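Sucrose 6(F)-phosphate phosphorylase (Thermoanaerobacterium thermosaccharolyticum DSM 571, PDB 6S9V) is a phosphorylase of the alpha-amylase family, built around a parallel TIM barrel followed by a C-terminal antiparallel sheet. Local coordinates at residues A[55-60]-A[93-98]; A[121-126]-A[181-186]; A[396-401]-A[429-434]. All coordinates share one frame; numbering follows the deposited sequence.

Contacts 1 and 2 are neighbours, their centres 20 Å apart, and they touch where M98 O of contact 1 packs on L182 CD1 of contact 2 at 3.9 Å. Helix 187-202 runs past both: L95 lies on it from contact 1, while M124 and L182 reach it from contact 2. Contact 3 is separate, on the far side of the chain's centre from contact 2 (centres 44 Å apart, nearest atoms about 29 Å) and 26 Å from contact 1 between centres. A sulfate about 4 Å from the side chain of L55 and a BTB molecule about 5 Å from that of M98 probably come from the crystallisation liquor, though such molecules often mark pockets.

Contact 1 (A[55-60]-A[93-98]); sequences LPPFPS and ILLDLM
The carboxylate of D96 lies against the ring of P56 while holding two polar partners from neighbouring strands: OD1 accepts from H53 NE2, and OD2 forms a salt bridge with R209 NH1. This is the C-terminal end of a TIM barrel, where the loop leaving strand 51-54 folds over the end of the adjacent strand 92-97. In this fold such loops surround the active-site pocket. Between the two segments the contact itself is made by packing. D96 OD1 is 3.4 Å from P56 CD and 3.9 Å from L55 CA, so the acidic group fits against the Leu-Pro step. With CB directed toward 55-60, a chi1 of -68° sets CG opposite the carbonyl carbon and beside the backbone N, which brings OD1 to the proline ring; the two outer bonds fix the carboxylate's rotation. M98 shares that ring. Bent at both chi2 and chi3, its chain curls back and sets CE 4.1 Å from both CB and CG of P56, the same methyl also meeting the edge of the F58 ring. L95 meets the next two residues of the loop, sending CD1 to within 4.2 Å of F58 CZ and CD2 to 4.3 Å from P57 CD. The phenyl ring is also covered from within its own segment, because P57 CD stands 3.7 Å above one face of F58, displaced toward the rim. W81 of helix 81-88 touches both F58 and L95. The backbone oxygen of D96, buried here and without a hydrogen-bonding partner in the model, faces the edge of the F58 ring, 3.7 Å from CE2.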
loop_
_atom_site.group_PDB
_atom_site.type_symbol
_atom_site.label_atom_id
_atom_site.label_comp_id
_atom_site.label_asym_id
_atom_site.label_seq_id
_atom_site.Cartn_x
_atom_site.Cartn_y
_atom_site.Cartn_z
ATOM N N LEU A 55 -5.446 6.946 3.905
ATOM C CA LEU A 55 -5.398 5.747 4.727
ATOM C C LEU A 55 -6.614 5.740 5.657
ATOM O O LEU A 55 -7.235 6.782 5.879
ATOM C CB LEU A 55 -4.070 5.683 5.474
ATOM C CG LEU A 55 -2.930 5.398 4.470
ATOM C CD1 LEU A 55 -1.577 5.901 4.947
ATOM C CD2 LEU A 55 -2.893 3.889 4.172
ATOM N N PRO A 56 -6.993 4.570 6.169
ATOM C CA PRO A 56 -8.370 4.372 6.705
ATOM C C PRO A 56 -8.823 5.507 7.603
ATOM O O PRO A 56 -8.257 5.726 8.687
ATOM C CB PRO A 56 -8.246 3.054 7.482
ATOM C CG PRO A 56 -7.199 2.293 6.733
ATOM C CD PRO A 56 -6.200 3.327 6.239
ATOM N N PRO A 57 -9.848 6.257 7.180
ATOM C CA PRO A 57 -10.373 7.374 7.982
ATOM C C PRO A 57 -11.647 7.063 8.761
ATOM O O PRO A 57 -12.289 8.006 9.235
ATOM C CB PRO A 57 -10.662 8.424 6.902
ATOM C CG PRO A 57 -11.186 7.579 5.754
ATOM C CD PRO A 57 -10.380 6.286 5.803
ATOM N N PHE A 58 -12.034 5.797 8.884
ATOM C CA PHE A 58 -13.251 5.429 9.594
ATOM C C PHE A 58 -12.963 5.262 11.079
ATOM O O PHE A 58 -11.815 5.035 11.475
ATOM C CB PHE A 58 -13.819 4.149 8.982
ATOM C CG PHE A 58 -13.651 4.102 7.494
ATOM C CD1 PHE A 58 -14.417 4.910 6.678
ATOM C CD2 PHE A 58 -12.687 3.297 6.914
ATOM C CE1 PHE A 58 -14.241 4.895 5.313
ATOM C CE2 PHE A 58 -12.516 3.272 5.546
ATOM C CZ PHE A 58 -13.280 4.086 4.751
ATOM N N PRO A 59 -13.978 5.391 11.933
ATOM C CA PRO A 59 -13.773 5.104 13.360
ATOM C C PRO A 59 -13.162 3.725 13.519
ATOM O O PRO A 59 -13.613 2.758 12.906
ATOM C CB PRO A 59 -15.181 5.173 13.958
ATOM C CG PRO A 59 -16.002 5.912 12.963
ATOM C CD PRO A 59 -15.402 5.624 11.618
ATOM N N SER A 60 -12.112 3.641 14.334
ATOM C CA SER A 60 -11.312 2.429 14.422
ATOM C C SER A 60 -10.848 2.224 15.853
ATOM O O SER A 60 -10.572 3.185 16.577
ATOM C CB SER A 60 -10.114 2.508 13.472
ATOM O OG SER A 60 -9.216 1.429 13.635
ATOM N N ILE A 93 -10.018 9.608 -5.524
ATOM C CA ILE A 93 -9.900 9.146 -4.143
ATOM C C ILE A 93 -9.758 7.630 -4.118
ATOM O O ILE A 93 -10.537 6.907 -4.745
ATOM C CB ILE A 93 -11.107 9.596 -3.301
ATOM C CG1 ILE A 93 -11.253 11.117 -3.346
ATOM C CG2 ILE A 93 -10.947 9.124 -1.869
ATOM C CD1 ILE A 93 -10.034 11.881 -2.902
ATOM N N LEU A 94 -8.752 7.154 -3.395
ATOM C CA LEU A 94 -8.534 5.739 -3.138
ATOM C C LEU A 94 -8.721 5.500 -1.645
ATOM O O LEU A 94 -8.061 6.147 -0.828
ATOM C CB LEU A 94 -7.128 5.356 -3.592
ATOM C CG LEU A 94 -6.766 3.908 -3.858
ATOM C CD1 LEU A 94 -5.456 3.869 -4.655
ATOM C CD2 LEU A 94 -6.646 3.158 -2.563
ATOM N N LEU A 95 -9.623 4.584 -1.291
ATOM C CA LEU A 95 -9.855 4.219 0.099
ATOM C C LEU A 95 -9.667 2.722 0.303
ATOM O O LEU A 95 -9.741 1.935 -0.640
ATOM C CB LEU A 95 -11.266 4.601 0.555
ATOM C CG LEU A 95 -11.633 6.076 0.647
ATOM C CD1 LEU A 95 -13.066 6.204 1.179
ATOM C CD2 LEU A 95 -10.654 6.835 1.540
ATOM N N ASP A 96 -9.455 2.343 1.564
ATOM C CA ASP A 96 -9.271 0.952 1.950
ATOM C C ASP A 96 -10.591 0.282 2.299
ATOM O O ASP A 96 -11.426 0.855 3.008
ATOM C CB ASP A 96 -8.370 0.837 3.186
ATOM C CG ASP A 96 -6.952 1.239 2.918
ATOM O OD1 ASP A 96 -6.641 2.448 2.954
ATOM O OD2 ASP A 96 -6.145 0.324 2.693
ATOM N N LEU A 97 -10.736 -0.965 1.858
ATOM C CA LEU A 97 -11.765 -1.875 2.340
ATOM C C LEU A 97 -11.060 -3.009 3.074
ATOM O O LEU A 97 -10.227 -3.710 2.489
ATOM C CB LEU A 97 -12.613 -2.413 1.186
ATOM C CG LEU A 97 -13.681 -3.440 1.556
ATOM C CD1 LEU A 97 -14.646 -2.837 2.581
ATOM C CD2 LEU A 97 -14.421 -3.907 0.314
ATOM N N MET A 98 -11.354 -3.159 4.362
ATOM C CA MET A 98 -10.729 -4.213 5.164
ATOM C C MET A 98 -11.534 -5.493 4.959
ATOM O O MET A 98 -12.359 -5.905 5.783
ATOM C CB MET A 98 -10.644 -3.798 6.625
ATOM C CG MET A 98 -9.356 -3.010 6.967
ATOM S SD MET A 98 -8.997 -1.531 5.963
ATOM C CE MET A 98 -10.262 -0.392 6.544
#

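Contact 2 (A[121-126]-A[181-186]); sequences YADMFI and DLDVNS
D183 N donates to M124 O over 2.8 Å in a nearly straight bond (167° at the hydrogen), the donor standing above the carbonyl plane. The same oxygen also receives a CA-H...O contact from L182 CA at 3.4 Å. Farther along, S186 OG gives its proton to D123 OD2, 3.0 Å away, meeting the carboxylate from above its plane; D123 CG lies opposite its backbone N (chi1 -169°), which extends the acid to the serine. S186 is the N-cap of helix 187-202, its OG also weakly bonded to L188 N. A type I turn from D183 to S186 precedes the helix, and D183 OD1 accepts from N185 N in an Asx turn. At the other end a water bridges I126 N and D181 O. These links lie in the excursion between the third and fourth barrel strands, the place of domain B in this family, where the chain returns to helix 187-202. Around them, I126 crosses D183 at about a right angle, CG1 on CB, and extends CD1 to 3.7 Å from L182 O. M124 CE meets L182 CD2 at 4.3 Å. The F125 ring has M124 CB over the centre of one face and D181 O in plane at its edge. D123 OD1 and D183 OD2 come within 4.5 Å of each other, yet both form salt bridges with K130 NZ, whose charge should offset their repulsion.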
loop_
_atom_site.group_PDB
_atom_site.type_symbol
_atom_site.label_atom_id
_atom_site.label_comp_id
_atom_site.label_asym_id
_atom_site.label_seq_id
_atom_site.Cartn_x
_atom_site.Cartn_y
_atom_site.Cartn_z
ATOM N N TYR A 121 -25.807 -11.793 13.660
ATOM C CA TYR A 121 -24.527 -11.559 13.006
ATOM C C TYR A 121 -23.495 -12.645 13.289
ATOM O O TYR A 121 -22.353 -12.520 12.834
ATOM C CB TYR A 121 -23.949 -10.206 13.447
ATOM C CG TYR A 121 -24.890 -9.039 13.280
ATOM C CD1 TYR A 121 -25.261 -8.602 12.020
ATOM C CD2 TYR A 121 -25.407 -8.374 14.384
ATOM C CE1 TYR A 121 -26.122 -7.535 11.858
ATOM C CE2 TYR A 121 -26.267 -7.301 14.233
ATOM C CZ TYR A 121 -26.620 -6.886 12.965
ATOM O OH TYR A 121 -27.477 -5.823 12.795
ATOM N N ALA A 122 -23.868 -13.710 14.003
ATOM C CA ALA A 122 -22.892 -14.721 14.402
ATOM C C ALA A 122 -22.139 -15.274 13.199
ATOM O O ALA A 122 -20.922 -15.497 13.266
ATOM C CB ALA A 122 -23.594 -15.849 15.160
ATOM N N ASP A 123 -22.837 -15.475 12.079
ATOM C CA ASP A 123 -22.247 -16.095 10.896
ATOM C C ASP A 123 -21.257 -15.190 10.172
ATOM O O ASP A 123 -20.574 -15.663 9.257
ATOM C CB ASP A 123 -23.367 -16.506 9.931
ATOM C CG ASP A 123 -22.876 -17.389 8.790
ATOM O OD1 ASP A 123 -22.176 -18.387 9.056
ATOM O OD2 ASP A 123 -23.199 -17.081 7.621
ATOM N N MET A 124 -21.159 -13.912 10.548
ATOM C CA MET A 124 -20.181 -13.033 9.920
ATOM C C MET A 124 -18.756 -13.349 10.354
ATOM O O MET A 124 -17.810 -12.916 9.687
ATOM C CB MET A 124 -20.485 -11.568 10.243
ATOM C CG MET A 124 -21.759 -11.042 9.634
ATOM S SD MET A 124 -22.100 -9.337 10.105
ATOM C CE MET A 124 -20.804 -8.492 9.217
ATOM N N PHE A 125 -18.582 -14.097 11.442
ATOM C CA PHE A 125 -17.277 -14.314 12.049
ATOM C C PHE A 125 -16.881 -15.780 11.967
ATOM O O PHE A 125 -17.720 -16.673 11.821
ATOM C CB PHE A 125 -17.294 -13.822 13.503
ATOM C CG PHE A 125 -17.887 -12.449 13.645
ATOM C CD1 PHE A 125 -17.216 -11.344 13.151
ATOM C CD2 PHE A 125 -19.135 -12.269 14.216
ATOM C CE1 PHE A 125 -17.766 -10.075 13.251
ATOM C CE2 PHE A 125 -19.692 -11.010 14.309
ATOM C CZ PHE A 125 -19.012 -9.916 13.823
ATOM N N ILE A 126 -15.574 -16.012 12.034
ATOM C CA ILE A 126 -15.025 -17.367 11.874
ATOM C C ILE A 126 -14.907 -17.947 13.278
ATOM O O ILE A 126 -13.841 -17.991 13.893
ATOM C CB ILE A 126 -13.691 -17.368 11.116
ATOM C CG1 ILE A 126 -13.840 -16.676 9.758
ATOM C CG2 ILE A 126 -13.193 -18.797 10.926
ATOM C CD1 ILE A 126 -12.532 -16.526 8.989
ATOM N N ASP A 181 -11.722 -11.475 12.289
ATOM C CA ASP A 181 -11.779 -11.859 10.885
ATOM C C ASP A 181 -13.226 -12.047 10.440
ATOM O O ASP A 181 -14.060 -12.578 11.179
ATOM C CB ASP A 181 -10.991 -13.147 10.631
ATOM C CG ASP A 181 -9.494 -12.916 10.543
ATOM O OD1 ASP A 181 -8.970 -12.106 11.329
ATOM O OD2 ASP A 181 -8.833 -13.578 9.708
ATOM N N LEU A 182 -13.515 -11.586 9.224
ATOM C CA LEU A 182 -14.807 -11.781 8.586
ATOM C C LEU A 182 -14.821 -13.090 7.810
ATOM O O LEU A 182 -13.811 -13.487 7.223
ATOM C CB LEU A 182 -15.119 -10.624 7.637
ATOM C CG LEU A 182 -15.266 -9.236 8.266
ATOM C CD1 LEU A 182 -15.265 -8.159 7.191
ATOM C CD2 LEU A 182 -16.537 -9.181 9.084
ATOM N N ASP A 183 -15.969 -13.760 7.811
ATOM C CA ASP A 183 -16.159 -14.969 7.012
ATOM C C ASP A 183 -16.691 -14.539 5.648
ATOM O O ASP A 183 -17.878 -14.237 5.505
ATOM C CB ASP A 183 -17.112 -15.931 7.706
ATOM C CG ASP A 183 -17.307 -17.223 6.932
ATOM O OD1 ASP A 183 -16.755 -17.350 5.822
ATOM O OD2 ASP A 183 -18.018 -18.107 7.438
ATOM N N VAL A 184 -15.813 -14.494 4.642
ATOM C CA VAL A 184 -16.233 -14.024 3.326
ATOM C C VAL A 184 -17.122 -15.024 2.597
ATOM O O VAL A 184 -17.675 -14.690 1.543
ATOM C CB VAL A 184 -15.019 -13.659 2.443
ATOM C CG1 VAL A 184 -14.194 -12.572 3.108
ATOM C CG2 VAL A 184 -14.165 -14.880 2.131
ATOM N N ASN A 185 -17.264 -16.244 3.117
ATOM C CA ASN A 185 -18.261 -17.181 2.607
ATOM C C ASN A 185 -19.669 -16.876 3.103
ATOM O O ASN A 185 -20.632 -17.441 2.575
ATOM C CB ASN A 185 -17.896 -18.613 2.993
ATOM C CG ASN A 185 -16.607 -19.071 2.357
ATOM O OD1 ASN A 185 -16.282 -18.680 1.236
ATOM N ND2 ASN A 185 -15.856 -19.897 3.075
ATOM N N SER A 186 -19.808 -16.013 4.103
ATOM C CA SER A 186 -21.111 -15.703 4.669
ATOM C C SER A 186 -21.844 -14.700 3.790
ATOM O O SER A 186 -21.291 -13.658 3.423
ATOM C CB SER A 186 -20.956 -15.134 6.080
ATOM O OG SER A 186 -22.164 -14.539 6.521
HETATM O O HOH W 1 -13.452 -14.392 12.987
#

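Contact 3 (A[396-401]-A[429-434]); sequences LLAGVN and VQKNVV
A398 and V433 meet methyl to methyl, CB of the alanine 3.6 Å from CG1 of the valine. That branch of V433 is in the crowded position between its backbone N and carbonyl carbon (chi1 63°), which turns it to the alanine, and the residue also rests on Y375 and L376 of helix 372-384. V434 sets its branches against two successive backbone groups of the helix end: CG1 lies 3.6 Å from L396 O, a buried oxygen with no hydrogen-bonding partner in the model, and CG2 is 3.6 Å from the carbonyl carbon of L397. A398, with positive phi (51°), is the C-prime residue of the Schellman motif that ends helix 393-396, in which G399 N bonds V394 O and A398 N bonds G395 O. This short helix directly follows the last barrel strand, 388-392. The contact thus joins that helix end to the start of helix 432-446, for which K431 is the N-cap. L397, extended with chi2 at 180°, runs side by side with V429, both pointing the same way, and CD2 of the leucine meets CG1 of the valine at 3.9 Å. K431 is itself partly exposed. A bend at chi3 swings its amino group over the loop, where NZ makes a weak hydrogen bond of 3.4 Å to A398 O.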
loop_
_atom_site.group_PDB
_atom_site.type_symbol
_atom_site.label_atom_id
_atom_site.label_comp_id
_atom_site.label_asym_id
_atom_site.label_seq_id
_atom_site.Cartn_x
_atom_site.Cartn_y
_atom_site.Cartn_z
ATOM N N LEU A 396 7.278 12.798 0.377
ATOM C CA LEU A 396 6.996 14.071 -0.272
ATOM C C LEU A 396 7.746 15.212 0.400
ATOM O O LEU A 396 8.232 16.126 -0.273
ATOM C CB LEU A 396 5.491 14.343 -0.239
ATOM C CG LEU A 396 5.049 15.692 -0.796
ATOM C CD1 LEU A 396 5.323 15.765 -2.301
ATOM C CD2 LEU A 396 3.574 15.952 -0.484
ATOM N N LEU A 397 7.835 15.177 1.724
ATOM C CA LEU A 397 8.471 16.229 2.503
ATOM C C LEU A 397 9.895 15.867 2.896
ATOM O O LEU A 397 10.475 16.528 3.761
ATOM C CB LEU A 397 7.628 16.524 3.742
ATOM C CG LEU A 397 6.180 16.923 3.410
ATOM C CD1 LEU A 397 5.379 17.203 4.661
ATOM C CD2 LEU A 397 6.174 18.143 2.498
ATOM N N ALA A 398 10.467 14.843 2.268
ATOM C CA ALA A 398 11.819 14.370 2.556
ATOM C C ALA A 398 12.004 14.132 4.050
ATOM O O ALA A 398 12.994 14.538 4.656
ATOM C CB ALA A 398 12.857 15.350 2.017
ATOM N N GLY A 399 11.033 13.448 4.650
ATOM C CA GLY A 399 11.076 13.237 6.085
ATOM C C GLY A 399 12.121 12.206 6.471
ATOM O O GLY A 399 12.367 11.237 5.753
ATOM N N VAL A 400 12.748 12.429 7.625
ATOM C CA VAL A 400 13.725 11.500 8.172
ATOM C C VAL A 400 13.064 10.659 9.255
ATOM O O VAL A 400 12.000 10.996 9.789
ATOM C CB VAL A 400 14.972 12.223 8.740
ATOM C CG1 VAL A 400 15.660 13.049 7.668
ATOM C CG2 VAL A 400 14.590 13.090 9.923
ATOM N N ASN A 401 13.737 9.565 9.615
ATOM C CA ASN A 401 13.242 8.630 10.620
ATOM C C ASN A 401 12.804 9.340 11.890
ATOM O O ASN A 401 13.551 10.142 12.464
ATOM C CB ASN A 401 14.337 7.614 10.961
ATOM C CG ASN A 401 14.603 6.651 9.839
ATOM O OD1 ASN A 401 13.699 6.296 9.080
ATOM N ND2 ASN A 401 15.856 6.213 9.721
ATOM N N VAL A 429 8.138 22.330 2.910
ATOM C CA VAL A 429 7.979 22.481 1.468
ATOM C C VAL A 429 8.987 23.464 0.896
ATOM O O VAL A 429 9.201 23.491 -0.320
ATOM C CB VAL A 429 6.550 22.920 1.086
ATOM C CG1 VAL A 429 5.552 21.873 1.502
ATOM C CG2 VAL A 429 6.206 24.277 1.691
ATOM N N GLN A 430 9.615 24.279 1.744
ATOM C CA GLN A 430 10.624 25.219 1.286
ATOM C C GLN A 430 12.005 24.592 1.155
ATOM O O GLN A 430 12.891 25.215 0.556
ATOM C CB GLN A 430 10.672 26.415 2.241
ATOM C CG GLN A 430 9.340 27.148 2.319
ATOM C CD GLN A 430 9.395 28.404 3.163
ATOM O OE1 GLN A 430 10.052 29.383 2.808
ATOM N NE2 GLN A 430 8.685 28.387 4.284
ATOM N N LYS A 431 12.206 23.378 1.663
ATOM C CA LYS A 431 13.497 22.717 1.524
ATOM C C LYS A 431 13.817 22.494 0.053
ATOM O O LYS A 431 12.938 22.159 -0.746
ATOM C CB LYS A 431 13.504 21.379 2.258
ATOM C CG LYS A 431 13.365 21.492 3.762
ATOM C CD LYS A 431 13.900 20.246 4.447
ATOM C CE LYS A 431 12.960 19.059 4.283
ATOM N NZ LYS A 431 13.479 17.846 4.988
ATOM N N ASN A 432 15.092 22.675 -0.303
ATOM C CA ASN A 432 15.486 22.541 -1.700
ATOM C C ASN A 432 15.106 21.178 -2.264
ATOM O O ASN A 432 14.610 21.088 -3.393
ATOM C CB ASN A 432 16.989 22.769 -1.856
ATOM C CG ASN A 432 17.438 22.691 -3.302
ATOM O OD1 ASN A 432 18.013 21.693 -3.734
ATOM N ND2 ASN A 432 17.161 23.740 -4.062
ATOM N N VAL A 433 15.318 20.102 -1.493
ATOM C CA VAL A 433 15.029 18.764 -2.002
ATOM C C VAL A 433 13.536 18.600 -2.276
ATOM O O VAL A 433 13.146 17.920 -3.234
ATOM C CB VAL A 433 15.544 17.681 -1.030
ATOM C CG1 VAL A 433 14.827 17.766 0.318
ATOM C CG2 VAL A 433 15.365 16.295 -1.650
ATOM N N VAL A 434 12.682 19.228 -1.464
ATOM C CA VAL A 434 11.243 19.127 -1.679
ATOM C C VAL A 434 10.828 19.936 -2.904
ATOM O O VAL A 434 10.010 19.485 -3.717
ATOM C CB VAL A 434 10.486 19.583 -0.418
ATOM C CG1 VAL A 434 8.979 19.614 -0.668
ATOM C CG2 VAL A 434 10.819 18.666 0.749
#